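Local coordinates for Slr0280 protein (Synechocystis sp., PDB 5H3K), which is of unknown function but belongs to the phosphodiester glycosidase (NAGPA) family and so may hydrolyse sugar phosphodiesters, at residues V188-S193 with S236-Q241; I371-Q376 with F495-G500. All coordinates share one frame; numbering follows the deposited sequence.

Contact 1: V188-S193 with S236-Q241; sequences VTINAS and SKVHFQ
Val188 and Val238 face each other across two antiparallel strands at the middle of a four-stranded sheet. This sheet packs against a second four-stranded one, as in a beta sandwich. The strands run 168° from parallel. Val188 and Val238 form one hydrogen-bonded pair, each backbone N giving a bond to the other's O. Ile190 and Ser236 form the next. The Ile190 N to Ser236 O bond is 2.9 Å long and almost straight.

Between these pairs lies the non-hydrogen-bonded pair Thr189 and Lys237. Their side chains lie alongside each other and point the same way. CB of Lys237 sits 3.9 Å from Val188 O. Lys237 CG then comes 3.9 Å from Thr189 OG1 and also touches the Thr189 methyl CG2. CD and CE run on past the same hydroxyl, since the lysine chain is extended beyond CG. At the tip, Lys237 NZ gives a weak 3.4 Å bond to a water, which also bonds Thr189 OG1. The water thus bridges the ends of the two side chains.

The other face carries Val188, Ile190, Ser236 and Val238, and it is buried. Ile190 CD1 rests 3.9 Å from Val238 CG2. Val188 CG2 approaches the Phe240 ring obliquely at CE1, at 4.2 Å. Leu259 and Ile261 of strand 258-264, in the facing sheet, touch Val188; Leu259 also meets Ile190, and Ile261 meets Phe240.

At Asn191 the chain makes an inverse gamma turn. This brings the Ala192 carbonyl back to Ser236. The serine hydroxyl stands beside its own backbone N (chi1 -53°), on the side where that carbonyl lies. From there Ser236 OG gives its proton to Ala192 O at 2.7 Å, in the carbonyl plane.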
# COMPACT_ATOMS: atom_id res chain seq x y z
N VAL A 188 13.75 -19.38 -3.96
CA VAL A 188 14.83 -18.74 -3.24
C VAL A 188 15.96 -18.47 -4.23
O VAL A 188 16.45 -19.40 -4.88
CB VAL A 188 15.34 -19.63 -2.07
CG1 VAL A 188 16.55 -19.01 -1.39
CG2 VAL A 188 14.24 -19.87 -1.05
N THR A 189 16.35 -17.21 -4.38
CA THR A 189 17.48 -16.87 -5.25
C THR A 189 18.66 -16.59 -4.34
O THR A 189 18.54 -15.80 -3.40
CB THR A 189 17.19 -15.64 -6.13
OG1 THR A 189 15.98 -15.85 -6.87
CG2 THR A 189 18.33 -15.38 -7.11
N ILE A 190 19.79 -17.24 -4.62
CA ILE A 190 21.01 -17.05 -3.83
C ILE A 190 22.18 -16.69 -4.74
O ILE A 190 22.40 -17.35 -5.77
CB ILE A 190 21.41 -18.32 -3.08
CG1 ILE A 190 20.22 -18.93 -2.37
CG2 ILE A 190 22.55 -18.03 -2.10
CD1 ILE A 190 19.94 -20.34 -2.83
N ASN A 191 22.93 -15.66 -4.37
CA ASN A 191 24.12 -15.30 -5.13
C ASN A 191 25.27 -16.20 -4.70
O ASN A 191 26.25 -15.74 -4.11
CB ASN A 191 24.46 -13.82 -4.93
CG ASN A 191 25.71 -13.38 -5.73
OD1 ASN A 191 26.45 -12.49 -5.30
ND2 ASN A 191 25.94 -14.01 -6.88
N ALA A 192 25.13 -17.49 -4.99
CA ALA A 192 26.16 -18.49 -4.73
C ALA A 192 26.10 -19.49 -5.87
O ALA A 192 25.01 -19.89 -6.28
CB ALA A 192 25.92 -19.20 -3.40
N SER A 193 27.26 -19.90 -6.37
CA SER A 193 27.32 -20.81 -7.51
C SER A 193 27.17 -22.24 -7.02
O SER A 193 27.53 -22.55 -5.89
CB SER A 193 28.64 -20.65 -8.26
OG SER A 193 29.73 -21.01 -7.43
N SER A 236 22.31 -19.20 -7.98
CA SER A 236 21.50 -20.40 -8.02
C SER A 236 20.10 -20.07 -7.54
O SER A 236 19.90 -19.13 -6.76
CB SER A 236 22.12 -21.49 -7.15
OG SER A 236 23.48 -21.71 -7.51
N LYS A 237 19.12 -20.82 -8.02
CA LYS A 237 17.75 -20.68 -7.55
C LYS A 237 17.24 -22.02 -7.06
O LYS A 237 17.52 -23.05 -7.67
CB LYS A 237 16.85 -20.16 -8.68
CG LYS A 237 17.23 -18.77 -9.14
CD LYS A 237 16.23 -18.21 -10.14
CE LYS A 237 16.76 -16.90 -10.72
NZ LYS A 237 15.74 -16.17 -11.50
N VAL A 238 16.51 -22.00 -5.95
CA VAL A 238 15.86 -23.21 -5.46
C VAL A 238 14.36 -23.02 -5.61
O VAL A 238 13.76 -22.18 -4.93
CB VAL A 238 16.21 -23.51 -4.00
CG1 VAL A 238 15.67 -24.89 -3.61
CG2 VAL A 238 17.73 -23.45 -3.78
N HIS A 239 13.77 -23.79 -6.52
CA HIS A 239 12.36 -23.66 -6.86
C HIS A 239 11.50 -24.64 -6.09
O HIS A 239 11.74 -25.85 -6.15
CB HIS A 239 12.18 -23.93 -8.35
CG HIS A 239 12.86 -22.93 -9.22
ND1 HIS A 239 12.24 -21.77 -9.63
CD2 HIS A 239 14.12 -22.89 -9.72
CE1 HIS A 239 13.09 -21.06 -10.36
NE2 HIS A 239 14.24 -21.72 -10.43
N PHE A 240 10.51 -24.12 -5.36
CA PHE A 240 9.66 -24.95 -4.50
C PHE A 240 8.24 -25.07 -5.01
O PHE A 240 7.62 -24.07 -5.42
CB PHE A 240 9.60 -24.37 -3.08
CG PHE A 240 10.86 -24.55 -2.29
CD1 PHE A 240 11.91 -23.64 -2.41
CD2 PHE A 240 11.01 -25.63 -1.43
CE1 PHE A 240 13.09 -23.81 -1.68
CE2 PHE A 240 12.18 -25.81 -0.69
CZ PHE A 240 13.22 -24.90 -0.81
N GLN A 241 7.71 -26.28 -4.93
CA GLN A 241 6.29 -26.52 -5.05
C GLN A 241 5.77 -26.92 -3.66
O GLN A 241 6.11 -27.97 -3.13
CB GLN A 241 6.02 -27.64 -6.06
CG GLN A 241 4.53 -27.89 -6.31
CD GLN A 241 3.89 -26.80 -7.15
OE1 GLN A 241 4.52 -26.25 -8.06
NE2 GLN A 241 2.64 -26.47 -6.84
O HOH W 1 15.03 -14.09 -8.95

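Contact 2: I371-Q376 with F495-G500; sequences IAWNDQ and FPNGMG
Trp373 lies with one face of its indole over Asn497, where two antiparallel strands of a large mixed sheet meet. The backbone bonds set the frame. Ile371 and Met499 form a hydrogen-bonded pair, Ile371 N to Met499 O and Met499 N to Ile371 O, each 2.9 Å. At Trp373 and Asn497 the pairing is uneven. Trp373 N gives a sound bond to Asn497 O, but the return bond from Asn497 N to Trp373 O is weak at 3.3 Å. Asn497 ND2 adds a second weak bond to the same carbonyl oxygen. Between these pairs Ala372 faces Gly498, and their CA atoms come to 4.0 Å.

Ring contacts dominate the face that carries Trp373. Its CG stands between the backbone N and carbonyl carbon (chi1 68°), which turns the indole across the strand. Asn497 CB makes a CH-pi contact 3.7 Å from the centroid of the five-membered ring of Trp373. Farther along the indole, Trp373 CZ3 lies 3.7 Å from Gly498 CA. The Phe495 ring has Ala372 O over one face and Asn374 N at its edge, in plane.

Apolar packing joins Ala372 CB to Phe495 CB at 3.5 Å. Pro496 CD packs on Asn374 CB.

Several polar ends are tied outside the two segments. Trp373 NE1 bonds Leu309 O, Asn374 ND2 bonds Gln378 OE1, and Asp375 OD2 forms a salt bridge with Arg310. Asn374 OD1 instead accepts from Gln376 N, an Asx turn.

The Asn497 amide is gripped at both ends, OD1 by Gln357 N and ND2 weakly by Trp373 O, while CB lies on the indole. Together these would limit rotation of the amide.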
# COMPACT_ATOMS: atom_id res chain seq x y z
N ILE A 371 -12.81 7.56 6.38
CA ILE A 371 -11.98 8.22 7.39
C ILE A 371 -11.57 9.60 6.87
O ILE A 371 -11.34 9.77 5.68
CB ILE A 371 -10.73 7.37 7.74
CG1 ILE A 371 -9.97 7.95 8.94
CG2 ILE A 371 -9.79 7.20 6.53
CD1 ILE A 371 -8.69 7.17 9.29
N ALA A 372 -11.50 10.60 7.75
CA ALA A 372 -10.98 11.90 7.35
C ALA A 372 -10.04 12.40 8.42
O ALA A 372 -10.14 11.97 9.57
CB ALA A 372 -12.13 12.90 7.13
N TRP A 373 -9.12 13.28 8.06
CA TRP A 373 -8.09 13.72 8.99
C TRP A 373 -7.50 15.06 8.62
O TRP A 373 -7.67 15.53 7.49
CB TRP A 373 -6.97 12.67 9.09
CG TRP A 373 -6.14 12.54 7.84
CD1 TRP A 373 -5.00 13.22 7.54
CD2 TRP A 373 -6.38 11.65 6.74
NE1 TRP A 373 -4.53 12.83 6.31
CE2 TRP A 373 -5.35 11.86 5.81
CE3 TRP A 373 -7.37 10.70 6.46
CZ2 TRP A 373 -5.27 11.16 4.60
CZ3 TRP A 373 -7.30 10.00 5.26
CH2 TRP A 373 -6.25 10.23 4.35
N ASN A 374 -6.78 15.67 9.56
CA ASN A 374 -6.03 16.89 9.26
C ASN A 374 -4.56 16.70 9.61
O ASN A 374 -4.15 15.62 10.09
CB ASN A 374 -6.64 18.12 9.95
CG ASN A 374 -6.65 18.01 11.49
OD1 ASN A 374 -5.81 17.34 12.09
ND2 ASN A 374 -7.62 18.69 12.13
N ASP A 375 -3.76 17.73 9.40
CA ASP A 375 -2.32 17.62 9.64
C ASP A 375 -1.93 17.90 11.09
O ASP A 375 -0.74 18.02 11.42
CB ASP A 375 -1.54 18.53 8.70
CG ASP A 375 -1.51 18.00 7.30
OD1 ASP A 375 -2.00 16.86 7.08
OD2 ASP A 375 -1.00 18.71 6.41
N GLN A 376 -2.93 18.00 11.95
CA GLN A 376 -2.70 18.12 13.37
C GLN A 376 -2.99 16.79 14.07
O GLN A 376 -2.93 16.68 15.30
CB GLN A 376 -3.51 19.30 13.91
CG GLN A 376 -3.13 20.60 13.16
CD GLN A 376 -4.19 21.68 13.20
OE1 GLN A 376 -4.48 22.25 14.25
NE2 GLN A 376 -4.77 21.97 12.04
N PHE A 495 -12.55 18.41 7.90
CA PHE A 495 -11.30 17.73 7.56
C PHE A 495 -10.93 17.85 6.08
O PHE A 495 -11.74 17.54 5.21
CB PHE A 495 -11.35 16.25 7.98
CG PHE A 495 -11.56 16.06 9.46
CD1 PHE A 495 -10.47 16.02 10.32
CD2 PHE A 495 -12.84 15.96 9.99
CE1 PHE A 495 -10.66 15.84 11.71
CE2 PHE A 495 -13.04 15.79 11.37
CZ PHE A 495 -11.95 15.73 12.23
N PRO A 496 -9.71 18.32 5.80
CA PRO A 496 -9.28 18.60 4.43
C PRO A 496 -8.78 17.38 3.69
O PRO A 496 -8.58 17.50 2.48
CB PRO A 496 -8.12 19.58 4.63
CG PRO A 496 -7.50 19.13 5.94
CD PRO A 496 -8.70 18.74 6.80
N ASN A 497 -8.56 16.25 4.38
CA ASN A 497 -8.10 15.02 3.75
C ASN A 497 -9.02 13.87 4.11
O ASN A 497 -9.52 13.79 5.23
CB ASN A 497 -6.68 14.65 4.20
CG ASN A 497 -5.73 15.82 4.17
OD1 ASN A 497 -5.47 16.38 3.10
ND2 ASN A 497 -5.19 16.18 5.33
N GLY A 498 -9.25 12.96 3.17
CA GLY A 498 -10.03 11.79 3.51
C GLY A 498 -10.03 10.68 2.49
O GLY A 498 -9.60 10.85 1.35
N MET A 499 -10.54 9.53 2.92
CA MET A 499 -10.57 8.34 2.09
C MET A 499 -11.81 7.53 2.42
O MET A 499 -12.04 7.15 3.58
CB MET A 499 -9.32 7.49 2.36
CG MET A 499 -9.31 6.12 1.68
SD MET A 499 -9.31 6.20 -0.11
CE MET A 499 -7.79 7.07 -0.44
N GLY A 500 -12.61 7.23 1.39
CA GLY A 500 -13.72 6.31 1.53
C GLY A 500 -13.35 4.88 1.12
O GLY A 500 -12.47 4.66 0.26

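In the fold
Both segments of contact 1 precede those of contact 2 in the sequence. In space the centre of the chain lies between the two contacts. Their own centres are about 45 Å apart, and their nearest atoms are about 34 Å apart, so they do not touch. No sheet is shared. Contact 1 joins strands 185-190 and 235-241, the inner pair of a four-stranded antiparallel sheet. Contact 2 joins strands 369-373 and 497-500, which are far apart in sequence but lie in one mixed sheet. Segment 495-500 belongs to the phosphodiester glycosidase family region. The two contacts thus build separate sheets in distant parts of the protein.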